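PDB 3RCN: beta-N-acetylhexosaminidase from Arthrobacter aurescens, which probably hydrolyses terminal non-reducing N-acetyl-D-hexosamine residues from N-acetyl-beta-D-hexosaminides, as a member of glycosyl hydrolase family 20. Local coordinates for residues 302-313 with 355-365. Sequence-based numbering, arbitrary orientation.
Sequences VEIFPSPWISLG and LKHHGRATSVW
NH1 of Arg360 is gripped by two carbonyls of the turn that follows helix 288-304. The bond from Arg360 NH1 to Phe305 O is 2.8 Å long, nearly straight at 174°, and lies in the planes of both the guanidinium and the carbonyl. The second, to Ser307 O at 3.0 Å, is more bent, with NH1 above the carbonyl plane. NH2 adds a weak bond to Val302 O at the helix end. A bend at chi2 (-59°) turns the guanidinium in between the helix end and the turn, where CG2 of Val302 covers the centre of one face, 3.7 Å from Arg360 CZ, and Pro306 O lies over the opposite face. A leucine at Arg360 would probably leave the carbonyls of Phe305 and Ser307 without this shared donor and the turn freer to shift. Val302 CG1 makes a CH-pi contact with a face of His358, whose NE2 is bonded to Asp299. Strands 309-313 and 361-364 are parallel neighbours in the (beta/alpha)8 barrel of the catalytic domain, joined by a beta-alpha-beta crossover through helix 342-357. Their ladder includes Ser363 N to Ile310 O (2.9 Å) and Leu312 N to Ser363 O (2.8 Å). On the sheet face carrying Ile310 and Thr362, Ile310 CG2 packs 3.9 Å from CD1 of Leu355, which Leu312 CD1 meets tip to tip. On the opposite face a water links Ser311 OG (2.9 Å) to Ser363 OG and sits over the ring of Trp365, whose NE1 is hydrogen-bonded to Glu243 OE2 and whose side chain is about 7 Å from that of Glu316, the predicted proton donor.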
ATOM      1  N   VAL A 302      16.508 -13.784 -15.808  1.00 36.22           N
ATOM      2  CA  VAL A 302      17.727 -14.105 -15.087  1.00 34.66           C
ATOM      3  C   VAL A 302      18.577 -12.863 -14.823  1.00 35.48           C
ATOM      4  O   VAL A 302      19.346 -12.810 -13.861  1.00 37.63           O
ATOM      5  CB  VAL A 302      18.491 -15.234 -15.822  1.00 33.73           C
ATOM      6  CG1 VAL A 302      19.948 -14.866 -16.093  1.00 28.08           C
ATOM      7  CG2 VAL A 302      18.362 -16.510 -15.042  1.00 32.66           C
ATOM      8  N   GLU A 303      18.405 -11.857 -15.673  1.00 34.43           N
ATOM      9  CA  GLU A 303      19.009 -10.545 -15.474  1.00 42.18           C
ATOM     10  C   GLU A 303      18.377  -9.788 -14.279  1.00 41.10           C
ATOM     11  O   GLU A 303      19.074  -9.124 -13.510  1.00 35.29           O
ATOM     12  CB  GLU A 303      18.886  -9.724 -16.764  1.00 54.25           C
ATOM     13  CG  GLU A 303      19.650  -8.414 -16.746  1.00 72.78           C
ATOM     14  CD  GLU A 303      21.141  -8.620 -16.532  1.00 87.50           C
ATOM     15  OE1 GLU A 303      21.670  -9.640 -17.030  1.00 89.97           O
ATOM     16  OE2 GLU A 303      21.779  -7.772 -15.860  1.00 92.18           O
ATOM     17  N   ILE A 304      17.056  -9.886 -14.143  1.00 38.29           N
ATOM     18  CA  ILE A 304      16.315  -9.233 -13.063  1.00 39.27           C
ATOM     19  C   ILE A 304      16.411  -9.921 -11.691  1.00 38.57           C
ATOM     20  O   ILE A 304      16.678  -9.266 -10.684  1.00 41.39           O
ATOM     21  CB  ILE A 304      14.814  -9.110 -13.428  1.00 36.66           C
ATOM     22  CG1 ILE A 304      14.633  -8.452 -14.806  1.00 31.16           C
ATOM     23  CG2 ILE A 304      14.063  -8.388 -12.335  1.00 28.01           C
ATOM     24  CD1 ILE A 304      15.373  -7.141 -14.955  1.00 38.34           C
ATOM     25  N   PHE A 305      16.170 -11.233 -11.669  1.00 33.32           N
ATOM     26  CA  PHE A 305      16.152 -12.043 -10.444  1.00 28.31           C
ATOM     27  C   PHE A 305      17.446 -12.837 -10.266  1.00 32.77           C
ATOM     28  O   PHE A 305      17.715 -13.775 -11.021  1.00 31.13           O
ATOM     29  CB  PHE A 305      14.994 -13.050 -10.484  1.00 25.89           C
ATOM     30  CG  PHE A 305      13.649 -12.425 -10.659  1.00 34.90           C
ATOM     31  CD1 PHE A 305      13.169 -12.125 -11.924  1.00 37.53           C
ATOM     32  CD2 PHE A 305      12.861 -12.126  -9.557  1.00 33.64           C
ATOM     33  CE1 PHE A 305      11.922 -11.533 -12.084  1.00 39.33           C
ATOM     34  CE2 PHE A 305      11.618 -11.529  -9.707  1.00 33.09           C
ATOM     35  CZ  PHE A 305      11.136 -11.238 -10.967  1.00 32.07           C
ATOM     36  N   PRO A 306      18.241 -12.475  -9.254  1.00 27.61           N
ATOM     37  CA  PRO A 306      19.482 -13.136  -8.831  1.00 25.61           C
ATOM     38  C   PRO A 306      19.297 -14.546  -8.248  1.00 33.93           C
ATOM     39  O   PRO A 306      20.271 -15.271  -8.126  1.00 51.88           O
ATOM     40  CB  PRO A 306      20.036 -12.184  -7.770  1.00 23.45           C
ATOM     41  CG  PRO A 306      18.838 -11.486  -7.243  1.00 27.06           C
ATOM     42  CD  PRO A 306      17.944 -11.296  -8.428  1.00 26.11           C
ATOM     43  N   SER A 307      18.073 -14.920  -7.899  1.00 34.24           N
ATOM     44  CA  SER A 307      17.770 -16.189  -7.225  1.00 34.72           C
ATOM     45  C   SER A 307      18.382 -17.467  -7.860  1.00 31.12           C
ATOM     46  O   SER A 307      18.261 -17.685  -9.067  1.00 34.07           O
ATOM     47  CB  SER A 307      16.251 -16.347  -7.181  1.00 26.72           C
ATOM     48  OG  SER A 307      15.867 -17.655  -6.804  1.00 22.58           O
ATOM     49  N   PRO A 308      19.014 -18.329  -7.039  1.00 24.07           N
ATOM     50  CA  PRO A 308      19.599 -19.589  -7.544  1.00 27.30           C
ATOM     51  C   PRO A 308      18.562 -20.532  -8.159  1.00 34.15           C
ATOM     52  O   PRO A 308      18.936 -21.350  -8.989  1.00 47.15           O
ATOM     53  CB  PRO A 308      20.227 -20.236  -6.297  1.00 20.76           C
ATOM     54  CG  PRO A 308      20.336 -19.113  -5.285  1.00 33.52           C
ATOM     55  CD  PRO A 308      19.214 -18.159  -5.589  1.00 21.79           C
ATOM     56  N   TRP A 309      17.296 -20.436  -7.752  1.00 41.50           N
ATOM     57  CA  TRP A 309      16.224 -21.200  -8.398  1.00 38.04           C
ATOM     58  C   TRP A 309      15.346 -20.299  -9.256  1.00 41.60           C
ATOM     59  O   TRP A 309      15.123 -19.134  -8.931  1.00 45.40           O
ATOM     60  CB  TRP A 309      15.320 -21.884  -7.373  1.00 36.63           C
ATOM     61  CG  TRP A 309      16.018 -22.788  -6.431  1.00 41.59           C
ATOM     62  CD1 TRP A 309      16.310 -24.109  -6.622  1.00 44.52           C
ATOM     63  CD2 TRP A 309      16.500 -22.452  -5.129  1.00 41.30           C
ATOM     64  NE1 TRP A 309      16.959 -24.613  -5.517  1.00 41.44           N
ATOM     65  CE2 TRP A 309      17.092 -23.616  -4.585  1.00 41.34           C
ATOM     66  CE3 TRP A 309      16.511 -21.274  -4.375  1.00 41.66           C
ATOM     67  CZ2 TRP A 309      17.677 -23.640  -3.315  1.00 40.90           C
ATOM     68  CZ3 TRP A 309      17.097 -21.297  -3.106  1.00 46.06           C
ATOM     69  CH2 TRP A 309      17.670 -22.474  -2.591  1.00 42.28           C
ATOM     70  N   ILE A 310      14.833 -20.851 -10.344  1.00 34.44           N
ATOM     71  CA  ILE A 310      13.847 -20.170 -11.165  1.00 27.06           C
ATOM     72  C   ILE A 310      12.750 -21.182 -11.447  1.00 29.96           C
ATOM     73  O   ILE A 310      13.039 -22.311 -11.802  1.00 33.31           O
ATOM     74  CB  ILE A 310      14.501 -19.669 -12.452  1.00 28.10           C
ATOM     75  CG1 ILE A 310      15.389 -18.469 -12.108  1.00 36.75           C
ATOM     76  CG2 ILE A 310      13.461 -19.324 -13.502  1.00 17.69           C
ATOM     77  CD1 ILE A 310      16.014 -17.823 -13.293  1.00 48.30           C
ATOM     78  N   SER A 311      11.494 -20.808 -11.237  1.00 31.03           N
ATOM     79  CA  SER A 311      10.414 -21.789 -11.314  1.00 32.88           C
ATOM     80  C   SER A 311       9.810 -21.869 -12.703  1.00 33.53           C
ATOM     81  O   SER A 311       9.504 -20.849 -13.316  1.00 31.81           O
ATOM     82  CB  SER A 311       9.324 -21.502 -10.280  1.00 35.82           C
ATOM     83  OG  SER A 311       8.197 -22.339 -10.489  1.00 34.68           O
ATOM     84  N   LEU A 312       9.725 -23.085 -13.228  1.00 33.51           N
ATOM     85  CA  LEU A 312       9.056 -23.330 -14.497  1.00 30.97           C
ATOM     86  C   LEU A 312       7.643 -23.873 -14.383  1.00 33.03           C
ATOM     87  O   LEU A 312       7.010 -24.135 -15.402  1.00 39.77           O
ATOM     88  CB  LEU A 312       9.904 -24.209 -15.415  1.00 34.08           C
ATOM     89  CG  LEU A 312      11.235 -23.571 -15.818  1.00 32.09           C
ATOM     90  CD1 LEU A 312      12.065 -24.544 -16.639  1.00 30.42           C
ATOM     91  CD2 LEU A 312      11.003 -22.279 -16.569  1.00 27.57           C
ATOM     92  N   GLY A 313       7.130 -24.044 -13.170  1.00 30.69           N
ATOM     93  CA  GLY A 313       5.805 -24.631 -13.064  1.00 37.12           C
ATOM     94  C   GLY A 313       5.778 -26.092 -13.486  1.00 41.69           C
ATOM     95  O   GLY A 313       6.394 -26.935 -12.849  1.00 45.72           O
ATOM     96  N   LEU A 355      18.495 -22.730 -18.302  1.00 31.10           N
ATOM     97  CA  LEU A 355      18.750 -22.171 -16.989  1.00 30.67           C
ATOM     98  C   LEU A 355      20.102 -22.627 -16.459  1.00 37.90           C
ATOM     99  O   LEU A 355      20.836 -21.840 -15.848  1.00 31.97           O
ATOM    100  CB  LEU A 355      17.637 -22.573 -16.017  1.00 34.87           C
ATOM    101  CG  LEU A 355      16.288 -21.896 -16.263  1.00 38.14           C
ATOM    102  CD1 LEU A 355      15.236 -22.344 -15.254  1.00 40.16           C
ATOM    103  CD2 LEU A 355      16.441 -20.370 -16.256  1.00 28.58           C
ATOM    104  N   LYS A 356      20.427 -23.902 -16.691  1.00 45.47           N
ATOM    105  CA  LYS A 356      21.677 -24.479 -16.192  1.00 45.82           C
ATOM    106  C   LYS A 356      22.856 -23.759 -16.834  1.00 36.18           C
ATOM    107  O   LYS A 356      23.878 -23.498 -16.189  1.00 39.49           O
ATOM    108  CB  LYS A 356      21.730 -25.985 -16.465  1.00 49.19           C
ATOM    109  CG  LYS A 356      22.916 -26.718 -15.851  1.00 56.23           C
ATOM    110  CD  LYS A 356      24.182 -26.560 -16.706  1.00 72.83           C
ATOM    111  CE  LYS A 356      25.305 -27.512 -16.283  1.00 77.96           C
ATOM    112  NZ  LYS A 356      24.994 -28.917 -16.671  1.00 80.55           N
ATOM    113  N   HIS A 357      22.690 -23.423 -18.107  1.00 27.42           N
ATOM    114  CA  HIS A 357      23.685 -22.659 -18.843  1.00 36.01           C
ATOM    115  C   HIS A 357      23.962 -21.341 -18.099  1.00 47.84           C
ATOM    116  O   HIS A 357      25.111 -20.895 -18.029  1.00 49.22           O
ATOM    117  CB  HIS A 357      23.180 -22.431 -20.270  1.00 48.73           C
ATOM    118  CG  HIS A 357      23.951 -21.407 -21.046  1.00 70.95           C
ATOM    119  ND1 HIS A 357      25.127 -21.698 -21.700  1.00 79.30           N
ATOM    120  CD2 HIS A 357      23.690 -20.101 -21.298  1.00 78.74           C
ATOM    121  CE1 HIS A 357      25.569 -20.610 -22.310  1.00 80.84           C
ATOM    122  NE2 HIS A 357      24.714 -19.629 -22.085  1.00 80.87           N
ATOM    123  N   HIS A 358      22.907 -20.754 -17.520  1.00 42.34           N
ATOM    124  CA  HIS A 358      23.001 -19.506 -16.753  1.00 41.94           C
ATOM    125  C   HIS A 358      23.333 -19.714 -15.288  1.00 42.38           C
ATOM    126  O   HIS A 358      23.362 -18.757 -14.520  1.00 41.17           O
ATOM    127  CB  HIS A 358      21.692 -18.728 -16.813  1.00 41.66           C
ATOM    128  CG  HIS A 358      21.496 -17.968 -18.080  1.00 44.81           C
ATOM    129  ND1 HIS A 358      22.197 -16.817 -18.370  1.00 46.18           N
ATOM    130  CD2 HIS A 358      20.664 -18.179 -19.127  1.00 44.87           C
ATOM    131  CE1 HIS A 358      21.808 -16.354 -19.545  1.00 45.50           C
ATOM    132  NE2 HIS A 358      20.877 -17.161 -20.024  1.00 44.94           N
ATOM    133  N   GLY A 359      23.525 -20.962 -14.881  1.00 42.76           N
ATOM    134  CA  GLY A 359      23.939 -21.231 -13.518  1.00 36.51           C
ATOM    135  C   GLY A 359      22.810 -21.339 -12.510  1.00 34.41           C
ATOM    136  O   GLY A 359      23.044 -21.310 -11.302  1.00 33.15           O
ATOM    137  N   ARG A 360      21.588 -21.498 -13.005  1.00 26.75           N
ATOM    138  CA  ARG A 360      20.435 -21.617 -12.130  1.00 24.53           C
ATOM    139  C   ARG A 360      19.848 -23.015 -12.103  1.00 28.24           C
ATOM    140  O   ARG A 360      19.721 -23.672 -13.142  1.00 30.54           O
ATOM    141  CB  ARG A 360      19.337 -20.633 -12.557  1.00 28.32           C
ATOM    142  CG  ARG A 360      19.830 -19.225 -12.856  1.00 29.07           C
ATOM    143  CD  ARG A 360      20.530 -18.574 -11.662  1.00 30.80           C
ATOM    144  NE  ARG A 360      21.067 -17.274 -12.054  1.00 34.01           N
ATOM    145  CZ  ARG A 360      20.405 -16.123 -11.930  1.00 35.61           C
ATOM    146  NH1 ARG A 360      19.188 -16.106 -11.398  1.00 30.55           N
ATOM    147  NH2 ARG A 360      20.967 -14.985 -12.330  1.00 31.05           N
ATOM    148  N   ALA A 361      19.479 -23.455 -10.905  1.00 30.05           N
ATOM    149  CA  ALA A 361      18.678 -24.656 -10.727  1.00 31.07           C
ATOM    150  C   ALA A 361      17.234 -24.353 -11.120  1.00 39.63           C
ATOM    151  O   ALA A 361      16.827 -23.199 -11.149  1.00 40.03           O
ATOM    152  CB  ALA A 361      18.752 -25.116  -9.292  1.00 24.66           C
ATOM    153  N   THR A 362      16.463 -25.388 -11.433  1.00 47.34           N
ATOM    154  CA  THR A 362      15.061 -25.224 -11.817  1.00 37.66           C
ATOM    155  C   THR A 362      14.126 -25.639 -10.692  1.00 39.42           C
ATOM    156  O   THR A 362      14.433 -26.531  -9.898  1.00 37.01           O
ATOM    157  CB  THR A 362      14.716 -26.053 -13.070  1.00 34.76           C
ATOM    158  OG1 THR A 362      15.316 -25.451 -14.217  1.00 44.47           O
ATOM    159  CG2 THR A 362      13.215 -26.120 -13.296  1.00 31.79           C
ATOM    160  N   SER A 363      12.985 -24.973 -10.614  1.00 38.84           N
ATOM    161  CA  SER A 363      11.970 -25.345  -9.652  1.00 37.21           C
ATOM    162  C   SER A 363      10.696 -25.747 -10.409  1.00 38.46           C
ATOM    163  O   SER A 363      10.316 -25.089 -11.379  1.00 34.73           O
ATOM    164  CB  SER A 363      11.718 -24.171  -8.708  1.00 43.41           C
ATOM    165  OG  SER A 363      10.730 -24.491  -7.751  1.00 55.65           O
ATOM    166  N   VAL A 364      10.056 -26.837  -9.985  1.00 25.85           N
ATOM    167  CA  VAL A 364       8.827 -27.304 -10.625  1.00 32.75           C
ATOM    168  C   VAL A 364       7.838 -27.864  -9.606  1.00 34.32           C
ATOM    169  O   VAL A 364       8.202 -28.145  -8.467  1.00 34.69           O
ATOM    170  CB  VAL A 364       9.112 -28.406 -11.675  1.00 37.62           C
ATOM    171  CG1 VAL A 364      10.111 -27.923 -12.704  1.00 39.24           C
ATOM    172  CG2 VAL A 364       9.629 -29.665 -10.998  1.00 33.79           C
ATOM    173  N   TRP A 365       6.590 -28.042 -10.022  1.00 42.20           N
ATOM    174  CA  TRP A 365       5.576 -28.615  -9.137  1.00 54.41           C
ATOM    175  C   TRP A 365       5.570 -30.151  -9.069  1.00 58.66           C
ATOM    176  O   TRP A 365       4.939 -30.726  -8.184  1.00 59.02           O
ATOM    177  CB  TRP A 365       4.178 -28.097  -9.501  1.00 53.90           C
ATOM    178  CG  TRP A 365       4.034 -26.623  -9.324  1.00 50.38           C
ATOM    179  CD1 TRP A 365       3.950 -25.679 -10.304  1.00 52.85           C
ATOM    180  CD2 TRP A 365       3.981 -25.917  -8.088  1.00 54.23           C
ATOM    181  NE1 TRP A 365       3.845 -24.422  -9.752  1.00 44.42           N
ATOM    182  CE2 TRP A 365       3.858 -24.547  -8.389  1.00 50.70           C
ATOM    183  CE3 TRP A 365       4.018 -26.310  -6.748  1.00 55.64           C
ATOM    184  CZ2 TRP A 365       3.776 -23.579  -7.409  1.00 53.01           C
ATOM    185  CZ3 TRP A 365       3.937 -25.350  -5.784  1.00 50.89           C
ATOM    186  CH2 TRP A 365       3.819 -24.000  -6.112  1.00 55.67           C
TER
HETATM  187  O   HOH W   1       7.854 -24.391  -8.474  1.00 43.58           O